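Local coordinates for arginase, mitochondrial (Medicago truncatula, PDB 6VSS), which hydrolyses L-arginine to urea and L-ornithine at a two-manganese centre, and also converts agmatine to putrescine and urea, at residues B[158-163]-B[201-206]; B[183-188]-B[220-225]; B[263-268]-B[307-312]. All blocks are in the same frame, centred on the assembly; numbering follows the deposited sequence.

Contact 1: B[158-163]-B[201-206]; sequences GDHSIS and ASPFAR. With MN (manganese (II) ion), chain J.
His-160, a ligand of one active-site manganese, meets the first turn of the helix that starts at Pro-203. From CB outward, the side chain first passes the proline: CB lies 4.4 Å from Pro-203 CG, and the same ring carbon comes within 3.5 Å of the carbonyl oxygen, His-160 O. The ring then turns its ND1 to the manganese, at 2.2 Å, a bond that orients the whole imidazole. On the far side of the ring, NE2 is hydrogen-bonded to Ser-267 OG, so both nitrogens are engaged and the ring is fixed in rotation. Phe-204 meets one face of it: Phe-204 CE2 stands 3.7 Å from His-160 NE2, an offset T-shaped pair with the phenyl edge toward the imidazole face. The two planes are at 85°. The phenyl reaches there with CG beside its own backbone N and anti to the carbonyl carbon (chi1 -69°); its CZ also lies 4.4 Å from Ser-163 CB. Just before the histidine, Asp-159 closes an Asx turn, its OD1 accepting from Ser-161 N at 2.9 Å as well as from the serine hydroxyl. This buried corner joins the loop between strand 151-157 and helix 163-174 to helix 203-209, with Val-311 of strand 305-311 touching the imidazole and Ser-267 of strand 264-269 touching the phenyl.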
# COMPACT_ATOMS: atom_id res chain seq x y z
N GLY B 158 1.37 10.51 -21.06
CA GLY B 158 0.40 10.44 -22.13
C GLY B 158 0.16 9.02 -22.56
O GLY B 158 1.07 8.19 -22.46
N ASP B 159 -1.03 8.74 -23.06
CA ASP B 159 -1.38 7.42 -23.64
C ASP B 159 -0.83 7.30 -25.05
O ASP B 159 -0.29 8.29 -25.63
CB ASP B 159 -2.86 7.19 -23.49
CG ASP B 159 -3.69 7.92 -24.52
OD1 ASP B 159 -3.17 8.09 -25.61
OD2 ASP B 159 -4.89 8.26 -24.19
N HIS B 160 -0.89 6.10 -25.61
CA HIS B 160 -0.09 5.77 -26.78
C HIS B 160 -0.63 6.49 -28.01
O HIS B 160 0.10 6.51 -28.96
CB HIS B 160 0.10 4.25 -26.93
CG HIS B 160 1.44 3.94 -27.48
ND1 HIS B 160 2.07 2.72 -27.31
CD2 HIS B 160 2.25 4.67 -28.27
CE1 HIS B 160 3.27 2.79 -27.88
NE2 HIS B 160 3.38 3.94 -28.50
N SER B 161 -1.83 7.08 -27.99
CA SER B 161 -2.48 7.75 -29.15
C SER B 161 -1.57 8.84 -29.73
O SER B 161 -1.67 9.18 -30.98
CB SER B 161 -3.82 8.34 -28.78
OG SER B 161 -3.69 9.30 -27.74
N ILE B 162 -0.74 9.40 -28.87
CA ILE B 162 0.08 10.59 -29.20
C ILE B 162 1.14 10.22 -30.25
O ILE B 162 1.55 11.09 -31.05
CB ILE B 162 0.68 11.21 -27.92
CG1 ILE B 162 1.72 10.29 -27.29
CG2 ILE B 162 -0.39 11.60 -26.92
CD1 ILE B 162 2.50 10.97 -26.26
N SER B 163 1.55 8.97 -30.36
CA SER B 163 2.67 8.60 -31.26
C SER B 163 2.25 8.90 -32.70
O SER B 163 3.10 9.29 -33.48
CB SER B 163 3.08 7.17 -31.09
OG SER B 163 3.66 6.91 -29.82
N ALA B 201 -5.00 2.38 -29.08
CA ALA B 201 -4.90 1.02 -29.66
C ALA B 201 -4.86 1.05 -31.21
O ALA B 201 -4.86 -0.07 -31.80
CB ALA B 201 -6.09 0.22 -29.16
N SER B 202 -4.89 2.23 -31.85
CA SER B 202 -4.75 2.45 -33.32
C SER B 202 -3.64 3.41 -33.75
O SER B 202 -3.53 3.69 -34.94
CB SER B 202 -6.05 2.93 -33.87
OG SER B 202 -7.02 1.97 -33.53
N PRO B 203 -2.75 3.92 -32.87
CA PRO B 203 -1.78 4.88 -33.35
C PRO B 203 -1.05 4.31 -34.55
O PRO B 203 -0.83 5.02 -35.48
CB PRO B 203 -0.84 5.14 -32.17
CG PRO B 203 -1.17 4.08 -31.12
CD PRO B 203 -2.59 3.66 -31.42
N PHE B 204 -0.66 3.04 -34.50
CA PHE B 204 0.23 2.49 -35.54
C PHE B 204 -0.58 2.14 -36.80
O PHE B 204 0.02 2.09 -37.85
CB PHE B 204 1.09 1.36 -34.99
CG PHE B 204 2.11 1.89 -34.02
CD1 PHE B 204 3.22 2.59 -34.46
CD2 PHE B 204 1.87 1.82 -32.65
CE1 PHE B 204 4.13 3.11 -33.55
CE2 PHE B 204 2.76 2.39 -31.75
CZ PHE B 204 3.90 3.01 -32.20
N ALA B 205 -1.89 1.90 -36.71
CA ALA B 205 -2.74 1.80 -37.92
C ALA B 205 -2.74 3.17 -38.61
O ALA B 205 -2.47 3.21 -39.80
CB ALA B 205 -4.12 1.32 -37.56
N ARG B 206 -2.92 4.26 -37.86
CA ARG B 206 -2.89 5.64 -38.43
C ARG B 206 -1.55 5.83 -39.14
O ARG B 206 -1.51 6.25 -40.32
CB ARG B 206 -3.14 6.66 -37.32
CG ARG B 206 -4.45 6.47 -36.56
CD ARG B 206 -5.70 6.67 -37.39
NE ARG B 206 -6.22 5.44 -37.99
CZ ARG B 206 -6.98 4.52 -37.39
NH1 ARG B 206 -7.35 4.63 -36.12
NH2 ARG B 206 -7.35 3.45 -38.07
MN MN J . 0.85 0.99 -26.75
O HOH W 1 -0.59 -0.34 -26.10

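Contact 2: B[183-188]-B[220-225]; sequences FDAHPD and GIRSIT. With MN (manganese (II) ion), chain I; MN (manganese (II) ion), chain J.
Ala-185 and Pro-187, within Asp-Ala-His-Pro-Asp, the DAHxD metal-binding motif of the arginase family, lie against Ile-221 to Ile-224. In the first shell, Asp-184 bridges the two manganese ions, OD1 on one at 2.2 Å and OD2 on the other at 2.1 Å; OD2 is also hydrogen-bonded to His-182 NE2. His-186 ND1 joins the ion held by OD1, its side chain having Glu-285 as a further polar partner, and Asp-188 OD2 the other. A water bridging both metals donates to Asp-188 OD1 at 2.6 Å. One layer out, an Asx turn folds the motif: His-186 N meets Asp-184 OD1 from 52° above the carboxylate plane. Segment 220-225 grips the turn at its backbone: Arg-222 N gives Ala-185 O a nearly straight bond of 3.0 Å (174°). The Arg-222 side chain runs extended from CG to NE, laying one guanidinium face over Ala-185 CB, 3.6 Å from NH1. NH1 also donates to Gly-220 O, and the group further binds the backbone oxygens of Asp-271, Ser-272 and Glu-285. A methionine in its place would probably leave these carbonyls without their donors and free the chain at Asp-271, itself a metal ligand, to shift. Pro-187 CG packs crosswise on Ile-224 CG1 at 3.7 Å. Ser-223, which binds L-ornithine and packs on Asn-98 of a neighbouring subunit, sets its CB 3.7 Å from His-186 CD2.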
# COMPACT_ATOMS: atom_id res chain seq x y z
N PHE B 183 8.34 -0.66 -28.60
CA PHE B 183 8.20 -1.57 -27.43
C PHE B 183 6.77 -1.47 -26.91
O PHE B 183 6.31 -0.39 -26.59
CB PHE B 183 9.20 -1.24 -26.34
CG PHE B 183 10.64 -1.39 -26.76
CD1 PHE B 183 11.34 -0.31 -27.28
CD2 PHE B 183 11.34 -2.57 -26.54
CE1 PHE B 183 12.68 -0.42 -27.63
CE2 PHE B 183 12.68 -2.68 -26.91
CZ PHE B 183 13.33 -1.61 -27.48
N ASP B 184 6.11 -2.61 -26.80
CA ASP B 184 4.71 -2.61 -26.32
C ASP B 184 4.28 -4.04 -25.94
O ASP B 184 4.76 -4.95 -26.56
CB ASP B 184 3.86 -2.03 -27.44
CG ASP B 184 2.63 -1.30 -26.94
OD1 ASP B 184 2.06 -1.68 -25.88
OD2 ASP B 184 2.36 -0.29 -27.54
N ALA B 185 3.37 -4.21 -24.99
CA ALA B 185 2.59 -5.47 -24.84
C ALA B 185 1.60 -5.63 -26.01
O ALA B 185 1.22 -6.81 -26.31
CB ALA B 185 1.89 -5.51 -23.52
N HIS B 186 1.22 -4.53 -26.67
CA HIS B 186 0.01 -4.44 -27.53
C HIS B 186 0.44 -3.90 -28.87
O HIS B 186 1.23 -2.98 -28.93
CB HIS B 186 -1.05 -3.48 -26.96
CG HIS B 186 -1.35 -3.70 -25.52
ND1 HIS B 186 -0.78 -2.92 -24.48
CD2 HIS B 186 -2.14 -4.64 -24.94
CE1 HIS B 186 -1.22 -3.45 -23.33
NE2 HIS B 186 -2.07 -4.48 -23.57
N PRO B 187 0.04 -4.51 -30.00
CA PRO B 187 0.50 -3.99 -31.29
C PRO B 187 0.05 -2.54 -31.56
O PRO B 187 0.63 -1.91 -32.43
CB PRO B 187 -0.07 -4.98 -32.31
CG PRO B 187 -0.33 -6.27 -31.52
CD PRO B 187 -0.67 -5.80 -30.11
N ASP B 188 -1.04 -2.09 -30.96
CA ASP B 188 -1.67 -0.78 -31.26
C ASP B 188 -1.90 -0.62 -32.77
O ASP B 188 -1.79 0.51 -33.24
CB ASP B 188 -0.81 0.36 -30.74
CG ASP B 188 -0.75 0.46 -29.22
OD1 ASP B 188 -1.54 -0.28 -28.57
OD2 ASP B 188 0.02 1.31 -28.74
N GLY B 220 8.05 -7.16 -27.42
CA GLY B 220 7.33 -7.39 -26.15
C GLY B 220 5.86 -7.77 -26.34
O GLY B 220 5.15 -7.89 -25.34
N ILE B 221 5.46 -8.04 -27.57
CA ILE B 221 4.03 -8.26 -27.91
C ILE B 221 3.55 -9.58 -27.31
O ILE B 221 4.22 -10.59 -27.54
CB ILE B 221 3.84 -8.22 -29.44
CG1 ILE B 221 4.34 -6.90 -30.02
CG2 ILE B 221 2.39 -8.50 -29.78
CD1 ILE B 221 3.50 -5.74 -29.67
N ARG B 222 2.46 -9.54 -26.54
CA ARG B 222 1.88 -10.72 -25.88
C ARG B 222 0.36 -10.58 -25.77
O ARG B 222 -0.20 -11.37 -25.09
CB ARG B 222 2.52 -10.93 -24.51
CG ARG B 222 2.58 -9.69 -23.65
CD ARG B 222 3.57 -9.89 -22.58
NE ARG B 222 3.45 -8.84 -21.57
CZ ARG B 222 4.07 -7.67 -21.54
NH1 ARG B 222 4.86 -7.29 -22.53
NH2 ARG B 222 3.90 -6.88 -20.50
N SER B 223 -0.27 -9.69 -26.52
CA SER B 223 -1.71 -9.35 -26.42
C SER B 223 -2.20 -8.87 -27.79
O SER B 223 -2.04 -7.69 -28.11
CB SER B 223 -1.98 -8.31 -25.38
OG SER B 223 -3.37 -8.16 -25.27
N ILE B 224 -2.75 -9.78 -28.58
CA ILE B 224 -3.01 -9.50 -30.00
C ILE B 224 -4.21 -10.35 -30.43
O ILE B 224 -4.26 -11.54 -30.11
CB ILE B 224 -1.72 -9.71 -30.79
CG1 ILE B 224 -1.92 -9.49 -32.29
CG2 ILE B 224 -1.11 -11.06 -30.44
CD1 ILE B 224 -0.66 -9.61 -33.12
N THR B 225 -5.19 -9.69 -31.00
CA THR B 225 -6.43 -10.31 -31.52
C THR B 225 -6.10 -10.83 -32.91
O THR B 225 -5.13 -10.35 -33.48
CB THR B 225 -7.54 -9.26 -31.51
OG1 THR B 225 -7.01 -8.21 -32.32
CG2 THR B 225 -7.87 -8.77 -30.11
MN MN I . 0.54 -1.02 -24.38
MN MN J . 0.85 0.99 -26.75
O HOH W 1 -0.59 -0.34 -26.10

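Contact 3: B[263-268]-B[307-312]; sequences GVYVSI and GGDVVE
Strands 264-269 and 305-311 are neighbours in the central parallel sheet, and here Tyr-265 to Ile-268 pair in register with Gly-307 to Val-310. Over 264-268 and 307-311 the axes run 4.5 Å apart and 2° from parallel. The backbone bonds alternate as parallel pairing requires: Val-266 N donates to Gly-307 O and Val-266 O accepts from Asp-309 N, then Ile-268 N donates to Asp-309 O and Ile-268 O accepts from Val-311 N at 2.9 Å. The face bearing Tyr-265, Ser-267 and Asp-309 carries the polar part. With CG anti to the backbone N (chi1 -176°), the tyrosine ring reaches across to the glycines of the paired strand, neither of which has a side chain. Gly-308 CA lies over one face of the Tyr-265 ring in a CH-pi contact, 3.9 Å from its centroid and 20° off the normal. The strands belong to a beta-alpha-beta crossover through helix 291-300, within the eight-stranded parallel sheet of the arginase fold. Asp-309 OD2 meets the Tyr-265 ring at its edge and accepts from OH; the modelled separation of 2.4 Å is very short and its exact value doubtful. The same oxygen is bonded to Ser-163 OG. The other oxygen, OD1, takes the Ser-267 hydroxyl on its syn side, OG to OD1 2.9 Å, and Ser-267 OG is also hydrogen-bonded to His-160 NE2. Buried Gly-307 N has no partner in the model. On the opposite face, Val-266, Ile-268 and Val-310 pack on helix 323-339, and Ile-268 CB approaches Val-310 CG2 to 4.4 Å.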
# COMPACT_ATOMS: atom_id res chain seq x y z
N GLY B 263 15.28 8.32 -41.15
CA GLY B 263 15.87 7.98 -39.85
C GLY B 263 14.96 7.07 -39.05
O GLY B 263 14.04 6.44 -39.65
N VAL B 264 15.24 7.02 -37.74
CA VAL B 264 14.68 6.01 -36.79
C VAL B 264 13.92 6.74 -35.68
O VAL B 264 14.51 7.64 -35.02
CB VAL B 264 15.77 5.09 -36.22
CG1 VAL B 264 15.16 4.03 -35.30
CG2 VAL B 264 16.57 4.40 -37.35
N TYR B 265 12.68 6.32 -35.44
CA TYR B 265 11.85 6.78 -34.29
C TYR B 265 11.67 5.63 -33.29
O TYR B 265 11.37 4.49 -33.76
CB TYR B 265 10.51 7.27 -34.81
CG TYR B 265 9.65 7.85 -33.72
CD1 TYR B 265 8.77 7.06 -32.98
CD2 TYR B 265 9.73 9.19 -33.43
CE1 TYR B 265 7.97 7.62 -31.99
CE2 TYR B 265 8.90 9.77 -32.49
CZ TYR B 265 8.06 8.98 -31.74
OH TYR B 265 7.31 9.59 -30.79
N VAL B 266 11.86 5.90 -32.00
CA VAL B 266 11.81 4.85 -30.94
C VAL B 266 10.65 5.13 -29.99
O VAL B 266 10.69 6.11 -29.27
CB VAL B 266 13.12 4.71 -30.16
CG1 VAL B 266 12.98 3.59 -29.12
CG2 VAL B 266 14.30 4.41 -31.08
N SER B 267 9.62 4.30 -30.01
CA SER B 267 8.40 4.47 -29.19
C SER B 267 8.44 3.42 -28.07
O SER B 267 8.42 2.20 -28.37
CB SER B 267 7.20 4.33 -30.04
OG SER B 267 6.02 4.38 -29.25
N ILE B 268 8.54 3.83 -26.83
CA ILE B 268 8.55 2.87 -25.68
C ILE B 268 7.22 2.96 -24.92
O ILE B 268 6.98 4.00 -24.20
CB ILE B 268 9.77 3.11 -24.79
CG1 ILE B 268 11.03 3.37 -25.64
CG2 ILE B 268 9.89 1.94 -23.80
CD1 ILE B 268 12.33 3.44 -24.91
N GLY B 307 13.65 10.83 -33.42
CA GLY B 307 12.70 11.13 -32.35
C GLY B 307 12.38 9.91 -31.53
O GLY B 307 12.76 8.81 -31.92
N GLY B 308 11.56 10.09 -30.49
CA GLY B 308 11.19 8.97 -29.63
C GLY B 308 10.12 9.38 -28.65
O GLY B 308 9.79 10.55 -28.56
N ASP B 309 9.55 8.41 -27.97
CA ASP B 309 8.52 8.70 -26.96
C ASP B 309 8.58 7.63 -25.87
O ASP B 309 9.15 6.52 -26.06
CB ASP B 309 7.17 8.96 -27.62
CG ASP B 309 6.60 7.75 -28.30
OD1 ASP B 309 6.52 6.69 -27.61
OD2 ASP B 309 6.18 7.89 -29.49
N VAL B 310 8.15 8.02 -24.70
CA VAL B 310 7.91 7.12 -23.56
C VAL B 310 6.50 7.37 -23.06
O VAL B 310 6.26 8.48 -22.64
CB VAL B 310 8.97 7.30 -22.47
CG1 VAL B 310 8.70 6.32 -21.33
CG2 VAL B 310 10.36 7.09 -23.05
N VAL B 311 5.60 6.38 -23.23
CA VAL B 311 4.13 6.49 -23.05
C VAL B 311 3.61 5.47 -22.06
O VAL B 311 4.33 4.52 -21.80
CB VAL B 311 3.43 6.36 -24.40
CG1 VAL B 311 3.94 7.47 -25.32
CG2 VAL B 311 3.60 5.01 -25.05
N GLU B 312 2.41 5.78 -21.53
CA GLU B 312 1.52 4.88 -20.80
C GLU B 312 2.09 4.67 -19.37
O GLU B 312 1.47 3.89 -18.63
CB GLU B 312 1.38 3.55 -21.55
CG GLU B 312 0.54 3.59 -22.83
CD GLU B 312 -0.97 3.70 -22.73
OE1 GLU B 312 -1.59 4.19 -23.73
OE2 GLU B 312 -1.52 3.37 -21.67

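How the contacts relate
Contacts 1 and 2 supply manganese ligands, while contact 3 lies next to them in the sheet. Contacts 1 and 2 share an ion: His-160 ND1 stands 3.0 Å from Asp-184 OD2 and 2.9 Å from Asp-188 OD2, all ligands of the same manganese. A probable hydrogen bond from Phe-204 N to Asp-188 O (3.0 Å) ties the helix start of contact 1 to the motif of contact 2. Contact 3 contributes second-shell residues. Glu-312, which is thought to bind the substrate, accepts at OE1 from His-160 N, a probable bond of 2.8 Å, and Val-311 CG2 lies 3.4 Å from His-160 CG. Contacts 2 and 3 meet in the sheet through Phe-183 N and Ser-267 O, 2.9 Å apart.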